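Local coordinates for protein Esterase/lipase (Lactobacillus rhamnosus, PDB 4N5H) that probably hydrolyses carboxylic esters, and may also transfer acyl groups, as an esterase of the alpha/beta-hydrolase fold, at residues L182-A187 with L276-N281; G239-S244 with W268-G273. The protein carries 1 engineered substitution. All blocks are in the same frame, centred on the assembly; numbering follows the deposited sequence.

Interaction 1: residues L182-A187 with L276-N281; sequences LVCPVA and LKHVFN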
loop_
_atom_site.group_PDB
_atom_site.type_symbol
_atom_site.label_atom_id
_atom_site.label_comp_id
_atom_site.label_asym_id
_atom_site.label_seq_id
_atom_site.Cartn_x
_atom_site.Cartn_y
_atom_site.Cartn_z
ATOM N N LEU A 182 -15.044 -17.224 -25.006
ATOM C CA LEU A 182 -14.835 -15.843 -25.480
ATOM C C LEU A 182 -15.734 -14.931 -24.702
ATOM O O LEU A 182 -16.951 -15.114 -24.696
ATOM C CB LEU A 182 -15.108 -15.744 -26.953
ATOM C CG LEU A 182 -14.390 -16.755 -27.854
ATOM C CD1 LEU A 182 -14.856 -16.611 -29.295
ATOM C CD2 LEU A 182 -12.901 -16.716 -27.738
ATOM N N VAL A 183 -15.180 -13.911 -24.091
ATOM C CA VAL A 183 -15.961 -12.976 -23.303
ATOM C C VAL A 183 -16.033 -11.640 -24.083
ATOM O O VAL A 183 -15.036 -10.971 -24.226
ATOM C CB VAL A 183 -15.344 -12.713 -21.881
ATOM C CG1 VAL A 183 -16.106 -11.669 -21.073
ATOM C CG2 VAL A 183 -15.299 -14.004 -21.094
ATOM N N CYS A 184 -17.228 -11.259 -24.512
ATOM C CA CYS A 184 -17.468 -10.070 -25.308
ATOM C C CYS A 184 -16.413 -9.894 -26.409
ATOM O O CYS A 184 -15.758 -8.872 -26.510
ATOM C CB CYS A 184 -17.494 -8.771 -24.468
ATOM S SG CYS A 184 -18.755 -8.823 -23.159
ATOM N N PRO A 185 -16.251 -10.943 -27.236
ATOM C CA PRO A 185 -15.156 -10.870 -28.190
ATOM C C PRO A 185 -15.415 -9.825 -29.278
ATOM O O PRO A 185 -16.570 -9.546 -29.614
ATOM C CB PRO A 185 -15.161 -12.233 -28.860
ATOM C CG PRO A 185 -16.558 -12.668 -28.719
ATOM C CD PRO A 185 -16.961 -12.218 -27.321
ATOM N N VAL A 186 -14.330 -9.299 -29.832
ATOM C CA VAL A 186 -14.340 -8.523 -31.082
ATOM C C VAL A 186 -13.801 -9.396 -32.209
ATOM O O VAL A 186 -12.760 -9.155 -32.755
ATOM C CB VAL A 186 -13.673 -7.197 -30.874
ATOM C CG1 VAL A 186 -13.908 -6.307 -32.110
ATOM C CG2 VAL A 186 -14.375 -6.540 -29.689
ATOM N N ALA A 187 -14.496 -10.472 -32.463
ATOM C CA ALA A 187 -13.943 -11.484 -33.341
ATOM C C ALA A 187 -14.057 -11.167 -34.832
ATOM O O ALA A 187 -13.347 -11.830 -35.649
ATOM C CB ALA A 187 -14.511 -12.841 -33.027
ATOM N N LEU A 276 -24.127 -4.840 -16.243
ATOM C CA LEU A 276 -23.522 -6.017 -16.927
ATOM C C LEU A 276 -22.987 -5.523 -18.259
ATOM O O LEU A 276 -23.413 -5.905 -19.363
ATOM C CB LEU A 276 -24.595 -7.074 -17.077
ATOM C CG LEU A 276 -25.124 -7.549 -15.761
ATOM C CD1 LEU A 276 -26.053 -8.695 -16.045
ATOM C CD2 LEU A 276 -24.052 -7.945 -14.759
ATOM N N LYS A 277 -21.991 -4.664 -18.106
ATOM C CA LYS A 277 -21.338 -3.991 -19.224
ATOM C C LYS A 277 -20.292 -4.886 -19.897
ATOM O O LYS A 277 -20.108 -6.019 -19.537
ATOM C CB LYS A 277 -20.655 -2.737 -18.702
ATOM C CG LYS A 277 -19.498 -2.987 -17.706
ATOM C CD LYS A 277 -18.687 -1.733 -17.417
ATOM C CE LYS A 277 -17.728 -1.423 -18.581
ATOM N NZ LYS A 277 -16.573 -2.322 -18.835
ATOM N N HIS A 278 -19.605 -4.326 -20.910
ATOM C CA HIS A 278 -18.499 -5.030 -21.573
ATOM C C HIS A 278 -17.575 -5.585 -20.545
ATOM O O HIS A 278 -17.118 -4.894 -19.653
ATOM C CB HIS A 278 -17.761 -3.973 -22.437
ATOM C CG HIS A 278 -16.690 -4.530 -23.300
ATOM N ND1 HIS A 278 -16.964 -5.418 -24.318
ATOM C CD2 HIS A 278 -15.368 -4.263 -23.367
ATOM C CE1 HIS A 278 -15.825 -5.746 -24.910
ATOM N NE2 HIS A 278 -14.859 -5.018 -24.399
ATOM N N VAL A 279 -17.284 -6.861 -20.706
ATOM C CA VAL A 279 -16.360 -7.640 -19.931
ATOM C C VAL A 279 -16.520 -7.529 -18.418
ATOM O O VAL A 279 -15.544 -7.589 -17.683
ATOM C CB VAL A 279 -14.874 -7.454 -20.341
ATOM C CG1 VAL A 279 -14.687 -7.809 -21.826
ATOM C CG2 VAL A 279 -14.327 -6.113 -20.028
ATOM N N PHE A 280 -17.759 -7.420 -17.951
ATOM C CA PHE A 280 -18.001 -7.139 -16.514
ATOM C C PHE A 280 -17.470 -8.251 -15.632
ATOM O O PHE A 280 -16.961 -7.978 -14.553
ATOM C CB PHE A 280 -19.510 -6.892 -16.215
ATOM C CG PHE A 280 -20.301 -8.172 -16.220
ATOM C CD1 PHE A 280 -20.382 -8.979 -15.089
ATOM C CD2 PHE A 280 -20.967 -8.617 -17.402
ATOM C CE1 PHE A 280 -21.068 -10.207 -15.150
ATOM C CE2 PHE A 280 -21.678 -9.781 -17.458
ATOM C CZ PHE A 280 -21.732 -10.624 -16.303
ATOM N N ASN A 281 -17.536 -9.459 -16.131
ATOM C CA ASN A 281 -17.113 -10.657 -15.336
ATOM C C ASN A 281 -15.625 -10.855 -15.149
ATOM O O ASN A 281 -15.168 -11.588 -14.287
ATOM C CB ASN A 281 -17.793 -11.916 -15.831
ATOM C CG ASN A 281 -17.432 -12.238 -17.244
ATOM O OD1 ASN A 281 -17.720 -11.418 -18.149
ATOM N ND2 ASN A 281 -16.707 -13.286 -17.455
#
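Cys184 and Val279 bring the two backbones closest, 6.0 Å from CA to CA, where the chain leaving strand 179-183 passes the loop that leads into helix 280-283; both residues take left-handed backbone angles. Val279 sits at the N-cap position, and its N-H points almost straight at the sulfur of Cys184, with N to SG 3.5 Å and an angle of 171° at the hydrogen. The sulfur comes within range because SG lies beside its own backbone N and opposite the carbonyl carbon (chi1 -58°). Cys184 CB meanwhile presses obliquely on the imidazole of His278, 3.4 Å from ND1, while SG stands farther off. His278 CG is anti to the backbone N, beside the carbonyl carbon (chi1 -174°), and from there the ring reaches Cys184. Val279 CG1 covers one face of the imidazole, 3.8 Å above its centre, and also packs against Cys184 CB. On the strand side, Val183 and Asn281 approach from opposite directions: Val183 CG1 touches Asn281 OD1 at 3.3 Å, an apolar branch against a carboxamide whose ND2 is hydrogen-bonded to Asn294 OD1. An alanine at Cys184 keeps the CB contact with the ring but has no sulfur, which would probably leave the Val279 N-H without its acceptor and the turn into the helix less firmly held. Both imidazole nitrogens are engaged beyond the two segments, ND1 with Asp243 and NE2 with Ser146, while Phe245 meets the ring at an angle. This geometry is consistent with the Ser-His-Asp catalytic triad of the alpha/beta hydrolases, with Ser146 probably on the nucleophile elbow after strand 140-145 and the histidine loop packed on the strand end next to it.

Interaction 2: residues G239-S244 with W268-G273; sequences GGQNDS and WPASAG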
loop_
_atom_site.group_PDB
_atom_site.type_symbol
_atom_site.label_atom_id
_atom_site.label_comp_id
_atom_site.label_asym_id
_atom_site.label_seq_id
_atom_site.Cartn_x
_atom_site.Cartn_y
_atom_site.Cartn_z
ATOM N N GLY A 239 -21.366 -12.861 -22.666
ATOM C CA GLY A 239 -21.550 -11.429 -22.874
ATOM C C GLY A 239 -22.968 -11.057 -22.547
ATOM O O GLY A 239 -23.552 -11.596 -21.568
ATOM N N GLY A 240 -23.523 -10.122 -23.309
ATOM C CA GLY A 240 -24.897 -9.748 -23.049
ATOM C C GLY A 240 -25.331 -8.540 -23.787
ATOM O O GLY A 240 -24.540 -7.817 -24.402
ATOM N N GLN A 241 -26.655 -8.250 -23.704
ATOM C CA GLN A 241 -27.207 -7.150 -24.436
ATOM C C GLN A 241 -26.773 -5.788 -23.948
ATOM O O GLN A 241 -26.892 -4.835 -24.714
ATOM C CB GLN A 241 -28.751 -7.236 -24.345
ATOM C CG GLN A 241 -29.240 -8.511 -24.929
ATOM C CD GLN A 241 -30.748 -8.529 -25.036
ATOM O OE1 GLN A 241 -31.453 -8.256 -24.074
ATOM N NE2 GLN A 241 -31.238 -8.929 -26.206
ATOM N N ASN A 242 -26.163 -5.635 -22.759
ATOM C CA ASN A 242 -25.569 -4.407 -22.338
ATOM C C ASN A 242 -24.056 -4.310 -22.592
ATOM O O ASN A 242 -23.409 -3.358 -22.183
ATOM C CB ASN A 242 -25.920 -4.089 -20.859
ATOM C CG ASN A 242 -27.213 -3.299 -20.766
ATOM O OD1 ASN A 242 -27.307 -2.234 -21.357
ATOM N ND2 ASN A 242 -28.216 -3.845 -20.123
ATOM N N ASP A 243 -23.466 -5.297 -23.271
ATOM C CA ASP A 243 -22.119 -5.161 -23.818
ATOM C C ASP A 243 -22.095 -4.110 -24.933
ATOM O O ASP A 243 -22.874 -4.215 -25.849
ATOM C CB ASP A 243 -21.711 -6.567 -24.336
ATOM C CG ASP A 243 -20.381 -6.565 -25.074
ATOM O OD1 ASP A 243 -19.554 -5.671 -24.786
ATOM O OD2 ASP A 243 -20.183 -7.467 -25.881
ATOM N N SER A 244 -21.277 -3.102 -24.839
ATOM C CA SER A 244 -21.150 -2.140 -25.895
ATOM C C SER A 244 -20.760 -2.827 -27.216
ATOM O O SER A 244 -21.128 -2.324 -28.260
ATOM C CB SER A 244 -20.062 -1.158 -25.570
ATOM O OG SER A 244 -18.842 -1.774 -25.189
ATOM N N TRP A 268 -26.245 -12.388 -21.167
ATOM C CA TRP A 268 -27.153 -11.808 -20.237
ATOM C C TRP A 268 -28.163 -10.898 -20.985
ATOM O O TRP A 268 -27.767 -10.016 -21.786
ATOM C CB TRP A 268 -26.323 -11.028 -19.186
ATOM C CG TRP A 268 -25.567 -11.926 -18.254
ATOM C CD1 TRP A 268 -24.328 -12.519 -18.453
ATOM C CD2 TRP A 268 -26.033 -12.391 -16.966
ATOM N NE1 TRP A 268 -24.000 -13.250 -17.359
ATOM C CE2 TRP A 268 -25.003 -13.192 -16.434
ATOM C CE3 TRP A 268 -27.192 -12.156 -16.205
ATOM C CZ2 TRP A 268 -25.104 -13.809 -15.212
ATOM C CZ3 TRP A 268 -27.292 -12.783 -14.968
ATOM C CH2 TRP A 268 -26.266 -13.563 -14.481
ATOM N N PRO A 269 -29.438 -10.972 -20.588
ATOM C CA PRO A 269 -30.422 -10.035 -21.172
ATOM C C PRO A 269 -30.319 -8.626 -20.615
ATOM O O PRO A 269 -29.880 -8.406 -19.468
ATOM C CB PRO A 269 -31.751 -10.680 -20.768
ATOM C CG PRO A 269 -31.490 -11.334 -19.509
ATOM C CD PRO A 269 -30.041 -11.864 -19.566
ATOM N N ALA A 270 -30.822 -7.666 -21.350
ATOM C CA ALA A 270 -30.821 -6.282 -20.901
ATOM C C ALA A 270 -31.524 -6.096 -19.575
ATOM O O ALA A 270 -31.119 -5.280 -18.768
ATOM C CB ALA A 270 -31.399 -5.342 -21.958
ATOM N N SER A 271 -32.537 -6.911 -19.345
ATOM C CA SER A 271 -33.307 -6.877 -18.104
ATOM C C SER A 271 -32.486 -7.219 -16.882
ATOM O O SER A 271 -32.867 -6.845 -15.748
ATOM C CB SER A 271 -34.526 -7.833 -18.242
ATOM O OG SER A 271 -34.128 -9.161 -18.414
ATOM N N ALA A 272 -31.361 -7.932 -17.057
ATOM C CA ALA A 272 -30.466 -8.242 -15.937
ATOM C C ALA A 272 -29.583 -7.057 -15.505
ATOM O O ALA A 272 -28.873 -7.097 -14.471
ATOM C CB ALA A 272 -29.542 -9.410 -16.265
ATOM N N GLY A 273 -29.683 -5.943 -16.175
ATOM C CA GLY A 273 -29.236 -4.707 -15.621
ATOM C C GLY A 273 -28.131 -3.965 -16.423
ATOM O O GLY A 273 -27.346 -4.568 -17.138
HETATM O O HOH W 1 -27.661 -6.680 -18.922
HETATM O O HOH W 2 -30.610 -2.338 -18.614
#
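Gly240 and Trp268 form a parallel beta bridge, their CA atoms only 4.2 Å apart, and this is the tight part of the contact. Trp268 N donates to Gly239 O at 2.8 Å, and Trp268 O takes the N-H of Gln241 nearly head-on, with a C=O...N angle of 173°. A CB on Gly240 would run into Trp268 O, which already lies 3.1 Å from Gly240 CA. The same Gly239 O lies in plane at the edge of the indole, 3.3 Å from Trp268 CD1. A type I turn from Gly240 to Asp243 follows the bridge.

Toward solvent the fit loosens and water takes over much of the bonding. One direct bond remains there: Gln241 reaches across with its chain extended beyond CG, and its OE1 offers an in-plane lone pair to Ala270 N at 2.9 Å, at the start of the short 3-10 turn. Beside it, one water receives a hydrogen bond from Asn242 ND2 and donates to both Pro269 O and Gly273 O; a second water accepts from Asn242 ND2 and donates to Ala270 O, 3.0 Å from water to O. Asn242 OD1 turns to Gln45 of the second subunit.

The Gly240-Trp268 bridge lies at the end of the parallel pairing of strands 235-240 and 263-268, with strand 179-183 on the other flank of 235-240, while the indole of Trp268 rests on helix 288-311, its NE1 hydrogen-bonded to Thr293 OG1.

Interaction 1 lies in the core and interaction 2 nearer the surface, yet strands 179-183 and 235-240, on which they rest, are neighbours in one sheet. The 239-244 and 268-273 pair is nested within the chain loop closed by interaction 1. They meet directly: Asp243 OD1 is 2.6 Å from His278 ND1, a probable hydrogen bond that would complete the presumed triad, and Asp243 OD2 packs on Cys184 CB. Phe280 also meets Trp268 edge-to-face. Chemistry follows depth: the inner contact combines valine, cysteine and imidazole packing with one N-H...S hydrogen bond, whereas the outer one uses backbone bonds, amides and bridging waters beside a subunit interface.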